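Local coordinates for protein glutathione S-transferase (Sphingomonas paucimobilis, PDB 1F2E) that binds glutathione and probably transfers it to electrophilic substrates, as enzymes of the glutathione S-transferase superfamily do, at residues P14-R19 with Y157-L162; R19-D24 with S80-A85. All blocks are in the same frame, centred on the assembly; numbering follows the deposited sequence.

In the fold
Both contacts use helix 12-21, the first helix of the thioredoxin-like N-terminal domain. Contact 1 joins its middle to helix 153-161 of the helical C-terminal domain and is buried, its centre about 4 Å from that of the chain. Contact 2 sets its last turn against the loop after helix 66-75, its centre about 15 Å from that of the chain. The two centres are about 12 Å apart, and Arg19 belongs to both. Contact 2 is nested within the long loop closed by contact 1, in the order 14-19, 19-24, 80-85, 157-162. One helix is thus held against the other domain and against the connection leading to it, with glutathione bound near contact 1.

Contact 1 of 2, residues P14-R19 with Y157-L162; sequences PHIALR and YLYVML
Ile16 and Val160 meet through one methyl each, where helix 12-21 of the thioredoxin-like domain faces helix 153-161 of the all-helical domain, part of the domain interface of the glutathione S-transferase fold. Ile16 CD1 lies 4.0 Å from Val160 CG2. The two side chains point in opposite directions as they pass, meeting alongside at their methyls. Ile16 makes this reach because CG1 stands beside its backbone N, opposite the carbonyl carbon, and the chain then runs on extended (chi2 171°), carrying CD1 outward to the other helix. In Val160, CG2 occupies the matching position opposite the carbonyl carbon, while CG1 lies anti to the backbone N (chi1 170°), which leaves CG2 as the methyl facing Ile16.

The touching surface is small and entirely apolar. Helix 189-198 packs against the same group, with Val191 against both Ile16 and Tyr159 and Ala194 against Ile16. On the far side of helix 12-21, His15 ND1 is hydrogen-bonded to Glu198 OE2, and NE2 accepts a weak bond from Arg19 NH2.

The contact lies beside the glutathione site. The side chain of Val160 is about 6 Å from that of Cys10, to which glutathione has been seen covalently bound, and Tyr157, on the same helical segment, touches the bound glutathione. Tyr159 adds a ring carbon to the contact: CD2 lies 4.5 Å from Ile16 CD1, which comes to the ring obliquely.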
loop_
_atom_site.group_PDB
_atom_site.type_symbol
_atom_site.label_atom_id
_atom_site.label_comp_id
_atom_site.label_asym_id
_atom_site.label_seq_id
_atom_site.Cartn_x
_atom_site.Cartn_y
_atom_site.Cartn_z
ATOM N N PRO A 14 5.806 4.583 12.494
ATOM C CA PRO A 14 6.902 3.660 12.837
ATOM C C PRO A 14 7.581 4.102 14.144
ATOM O O PRO A 14 8.025 3.283 14.945
ATOM C CB PRO A 14 7.865 3.792 11.656
ATOM C CG PRO A 14 7.013 4.270 10.546
ATOM C CD PRO A 14 6.054 5.227 11.193
ATOM N N HIS A 15 7.660 5.414 14.338
ATOM C CA HIS A 15 8.284 5.967 15.533
ATOM C C HIS A 15 7.562 5.470 16.784
ATOM O O HIS A 15 8.186 4.969 17.725
ATOM C CB HIS A 15 8.256 7.496 15.476
ATOM C CG HIS A 15 9.034 8.152 16.572
ATOM N ND1 HIS A 15 9.151 9.521 16.683
ATOM C CD2 HIS A 15 9.738 7.628 17.604
ATOM C CE1 HIS A 15 9.891 9.811 17.739
ATOM N NE2 HIS A 15 10.259 8.681 18.314
ATOM N N ILE A 16 6.241 5.600 16.788
ATOM C CA ILE A 16 5.456 5.133 17.920
ATOM C C ILE A 16 5.625 3.614 18.068
ATOM O O ILE A 16 5.776 3.104 19.183
ATOM C CB ILE A 16 3.966 5.475 17.724
ATOM C CG1 ILE A 16 3.792 6.993 17.686
ATOM C CG2 ILE A 16 3.139 4.843 18.820
ATOM C CD1 ILE A 16 2.400 7.458 17.287
ATOM N N ALA A 17 5.615 2.900 16.939
ATOM C CA ALA A 17 5.755 1.438 16.937
ATOM C C ALA A 17 7.039 0.954 17.594
ATOM O O ALA A 17 7.031 -0.030 18.339
ATOM C CB ALA A 17 5.672 0.889 15.493
ATOM N N LEU A 18 8.148 1.627 17.304
ATOM C CA LEU A 18 9.428 1.249 17.889
ATOM C C LEU A 18 9.382 1.454 19.410
ATOM O O LEU A 18 9.956 0.673 20.170
ATOM C CB LEU A 18 10.558 2.075 17.258
ATOM C CG LEU A 18 11.046 1.552 15.903
ATOM C CD1 LEU A 18 11.894 2.594 15.204
ATOM C CD2 LEU A 18 11.850 0.268 16.119
ATOM N N ARG A 19 8.693 2.495 19.857
ATOM C CA ARG A 19 8.590 2.731 21.293
ATOM C C ARG A 19 7.662 1.685 21.929
ATOM O O ARG A 19 7.909 1.231 23.042
ATOM C CB ARG A 19 8.101 4.158 21.563
ATOM C CG ARG A 19 9.153 5.214 21.222
ATOM C CD ARG A 19 8.609 6.639 21.299
ATOM N NE ARG A 19 9.643 7.619 20.971
ATOM C CZ ARG A 19 10.597 8.007 21.811
ATOM N NH1 ARG A 19 10.651 7.509 23.043
ATOM N NH2 ARG A 19 11.515 8.872 21.417
ATOM N N TYR A 157 -0.940 3.271 12.857
ATOM C CA TYR A 157 -0.925 3.843 11.511
ATOM C C TYR A 157 -2.173 4.721 11.293
ATOM O O TYR A 157 -2.069 5.878 10.853
ATOM C CB TYR A 157 -0.872 2.697 10.498
ATOM C CG TYR A 157 -0.441 3.042 9.083
ATOM C CD1 TYR A 157 0.239 4.223 8.791
ATOM C CD2 TYR A 157 -0.678 2.144 8.043
ATOM C CE1 TYR A 157 0.677 4.500 7.494
ATOM C CE2 TYR A 157 -0.253 2.405 6.749
ATOM C CZ TYR A 157 0.419 3.577 6.474
ATOM O OH TYR A 157 0.811 3.815 5.180
ATOM N N LEU A 158 -3.348 4.193 11.622
ATOM C CA LEU A 158 -4.583 4.973 11.451
ATOM C C LEU A 158 -4.625 6.183 12.390
ATOM O O LEU A 158 -4.990 7.289 11.987
ATOM C CB LEU A 158 -5.822 4.092 11.694
ATOM C CG LEU A 158 -7.201 4.771 11.700
ATOM C CD1 LEU A 158 -7.431 5.562 10.387
ATOM C CD2 LEU A 158 -8.281 3.697 11.889
ATOM N N TYR A 159 -4.258 5.963 13.646
ATOM C CA TYR A 159 -4.255 7.026 14.643
ATOM C C TYR A 159 -3.473 8.239 14.143
ATOM O O TYR A 159 -3.941 9.366 14.226
ATOM C CB TYR A 159 -3.628 6.521 15.937
ATOM C CG TYR A 159 -3.322 7.625 16.903
ATOM C CD1 TYR A 159 -4.326 8.206 17.667
ATOM C CD2 TYR A 159 -2.028 8.115 17.030
ATOM C CE1 TYR A 159 -4.049 9.254 18.538
ATOM C CE2 TYR A 159 -1.739 9.161 17.898
ATOM C CZ TYR A 159 -2.754 9.725 18.647
ATOM O OH TYR A 159 -2.468 10.772 19.489
ATOM N N VAL A 160 -2.272 8.001 13.629
ATOM C CA VAL A 160 -1.451 9.090 13.111
ATOM C C VAL A 160 -2.176 9.883 12.012
ATOM O O VAL A 160 -2.134 11.113 11.986
ATOM C CB VAL A 160 -0.128 8.549 12.547
ATOM C CG1 VAL A 160 0.613 9.652 11.797
ATOM C CG2 VAL A 160 0.729 8.014 13.684
ATOM N N MET A 161 -2.847 9.171 11.114
ATOM C CA MET A 161 -3.559 9.811 10.017
ATOM C C MET A 161 -4.782 10.568 10.509
ATOM O O MET A 161 -5.187 11.561 9.912
ATOM C CB MET A 161 -3.959 8.763 8.975
ATOM C CG MET A 161 -2.758 8.114 8.279
ATOM S SD MET A 161 -3.198 7.065 6.861
ATOM C CE MET A 161 -1.716 6.180 6.651
ATOM N N LEU A 162 -5.359 10.103 11.610
ATOM C CA LEU A 162 -6.530 10.760 12.179
ATOM C C LEU A 162 -6.131 12.085 12.816
ATOM O O LEU A 162 -6.986 12.888 13.208
ATOM C CB LEU A 162 -7.208 9.845 13.205
ATOM C CG LEU A 162 -7.801 8.572 12.581
ATOM C CD1 LEU A 162 -8.330 7.637 13.670
ATOM C CD2 LEU A 162 -8.917 8.958 11.616
#

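Contact 2 of 2, residues R19-D24 with S80-A85; sequences RETGAD and SGLAPA
Leu82 CD1 fits against the end of helix 12-21, and its approach to Glu20 CB, at 3.5 Å, is the tight part of the contact. The same methyl also touches the next residue of the last turn, 4.0 Å from Thr21 CG2, and the Leu82 side chain lies roughly perpendicular to that of Thr21. Thr21 CG2 can serve it because the methyl stands opposite the carbonyl carbon, while OG1 (chi1 64°) turns back to bond with Leu18 O. Phe151 packs on both Glu20 and Leu82.

Ser80 adds a single touch, its OG 4.0 Å from Thr21 CG2, a methyl-to-oxygen van der Waals approach; the hydroxyl itself is hydrogen-bonded to Asn77 O. Asn77 also uses ND2 to bind Thr21 O, bridging the two segments. The carboxylate of Glu20 turns to Arg188, with which OE2 forms a salt bridge. Beyond the contact, Gly22 and Gly81 are exposed, both with positive phi. At Gly22 (phi 71°) the helix terminates in a Schellman motif, here closing the first helix of a thioredoxin-like domain beside the linker between the two domains of a glutathione S-transferase.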
loop_
_atom_site.group_PDB
_atom_site.type_symbol
_atom_site.label_atom_id
_atom_site.label_comp_id
_atom_site.label_asym_id
_atom_site.label_seq_id
_atom_site.Cartn_x
_atom_site.Cartn_y
_atom_site.Cartn_z
ATOM N N ARG A 19 8.693 2.495 19.857
ATOM C CA ARG A 19 8.590 2.731 21.293
ATOM C C ARG A 19 7.662 1.685 21.929
ATOM O O ARG A 19 7.909 1.231 23.042
ATOM C CB ARG A 19 8.101 4.158 21.563
ATOM C CG ARG A 19 9.153 5.214 21.222
ATOM C CD ARG A 19 8.609 6.639 21.299
ATOM N NE ARG A 19 9.643 7.619 20.971
ATOM C CZ ARG A 19 10.597 8.007 21.811
ATOM N NH1 ARG A 19 10.651 7.509 23.043
ATOM N NH2 ARG A 19 11.515 8.872 21.417
ATOM N N GLU A 20 6.616 1.279 21.214
ATOM C CA GLU A 20 5.700 0.262 21.738
ATOM C C GLU A 20 6.430 -1.068 21.970
ATOM O O GLU A 20 6.178 -1.758 22.957
ATOM C CB GLU A 20 4.544 0.009 20.764
ATOM C CG GLU A 20 3.463 1.095 20.682
ATOM C CD GLU A 20 2.495 1.066 21.852
ATOM O OE1 GLU A 20 2.323 -0.008 22.470
ATOM O OE2 GLU A 20 1.889 2.113 22.144
ATOM N N THR A 21 7.327 -1.433 21.058
ATOM C CA THR A 21 8.053 -2.694 21.183
ATOM C C THR A 21 9.217 -2.612 22.166
ATOM O O THR A 21 9.798 -3.632 22.524
ATOM C CB THR A 21 8.616 -3.167 19.822
ATOM O OG1 THR A 21 9.587 -2.219 19.352
ATOM C CG2 THR A 21 7.492 -3.309 18.796
ATOM N N GLY A 22 9.555 -1.398 22.589
ATOM C CA GLY A 22 10.653 -1.207 23.521
ATOM C C GLY A 22 12.025 -1.465 22.920
ATOM O O GLY A 22 12.989 -1.717 23.636
ATOM N N ALA A 23 12.127 -1.390 21.601
ATOM C CA ALA A 23 13.393 -1.640 20.926
ATOM C C ALA A 23 14.385 -0.497 21.075
ATOM O O ALA A 23 14.009 0.644 21.320
ATOM C CB ALA A 23 13.138 -1.903 19.446
ATOM N N ASP A 24 15.668 -0.806 20.943
ATOM C CA ASP A 24 16.663 0.243 21.018
ATOM C C ASP A 24 16.888 0.690 19.590
ATOM O O ASP A 24 17.186 -0.120 18.709
ATOM C CB ASP A 24 17.954 -0.262 21.659
ATOM C CG ASP A 24 17.848 -0.331 23.174
ATOM O OD1 ASP A 24 17.573 0.722 23.797
ATOM O OD2 ASP A 24 18.030 -1.430 23.740
ATOM N N SER A 80 5.376 -8.460 22.237
ATOM C CA SER A 80 4.560 -7.244 22.263
ATOM C C SER A 80 3.210 -7.468 21.582
ATOM O O SER A 80 2.237 -6.762 21.859
ATOM C CB SER A 80 5.284 -6.101 21.550
ATOM O OG SER A 80 5.291 -6.323 20.149
ATOM N N GLY A 81 3.169 -8.441 20.679
ATOM C CA GLY A 81 1.945 -8.751 19.963
ATOM C C GLY A 81 1.309 -7.612 19.178
ATOM O O GLY A 81 0.092 -7.457 19.215
ATOM N N LEU A 82 2.107 -6.825 18.461
ATOM C CA LEU A 82 1.566 -5.704 17.689
ATOM C C LEU A 82 1.127 -6.074 16.278
ATOM O O LEU A 82 0.708 -5.216 15.496
ATOM C CB LEU A 82 2.575 -4.566 17.615
ATOM C CG LEU A 82 2.713 -3.667 18.837
ATOM C CD1 LEU A 82 3.626 -2.507 18.469
ATOM C CD2 LEU A 82 1.344 -3.149 19.278
ATOM N N ALA A 83 1.230 -7.353 15.954
ATOM C CA ALA A 83 0.832 -7.861 14.650
ATOM C C ALA A 83 0.645 -9.359 14.809
ATOM O O ALA A 83 1.379 -10.000 15.562
ATOM C CB ALA A 83 1.912 -7.576 13.615
ATOM N N PRO A 84 -0.357 -9.936 14.136
ATOM C CA PRO A 84 -0.528 -11.383 14.286
ATOM C C PRO A 84 0.705 -12.157 13.804
ATOM O O PRO A 84 1.529 -11.631 13.057
ATOM C CB PRO A 84 -1.792 -11.683 13.466
ATOM C CG PRO A 84 -1.999 -10.453 12.604
ATOM C CD PRO A 84 -1.520 -9.327 13.472
ATOM N N ALA A 85 0.826 -13.403 14.250
ATOM C CA ALA A 85 1.958 -14.246 13.887
ATOM C C ALA A 85 1.882 -14.732 12.444
ATOM O O ALA A 85 0.795 -14.879 11.882
ATOM C CB ALA A 85 2.030 -15.433 14.826
#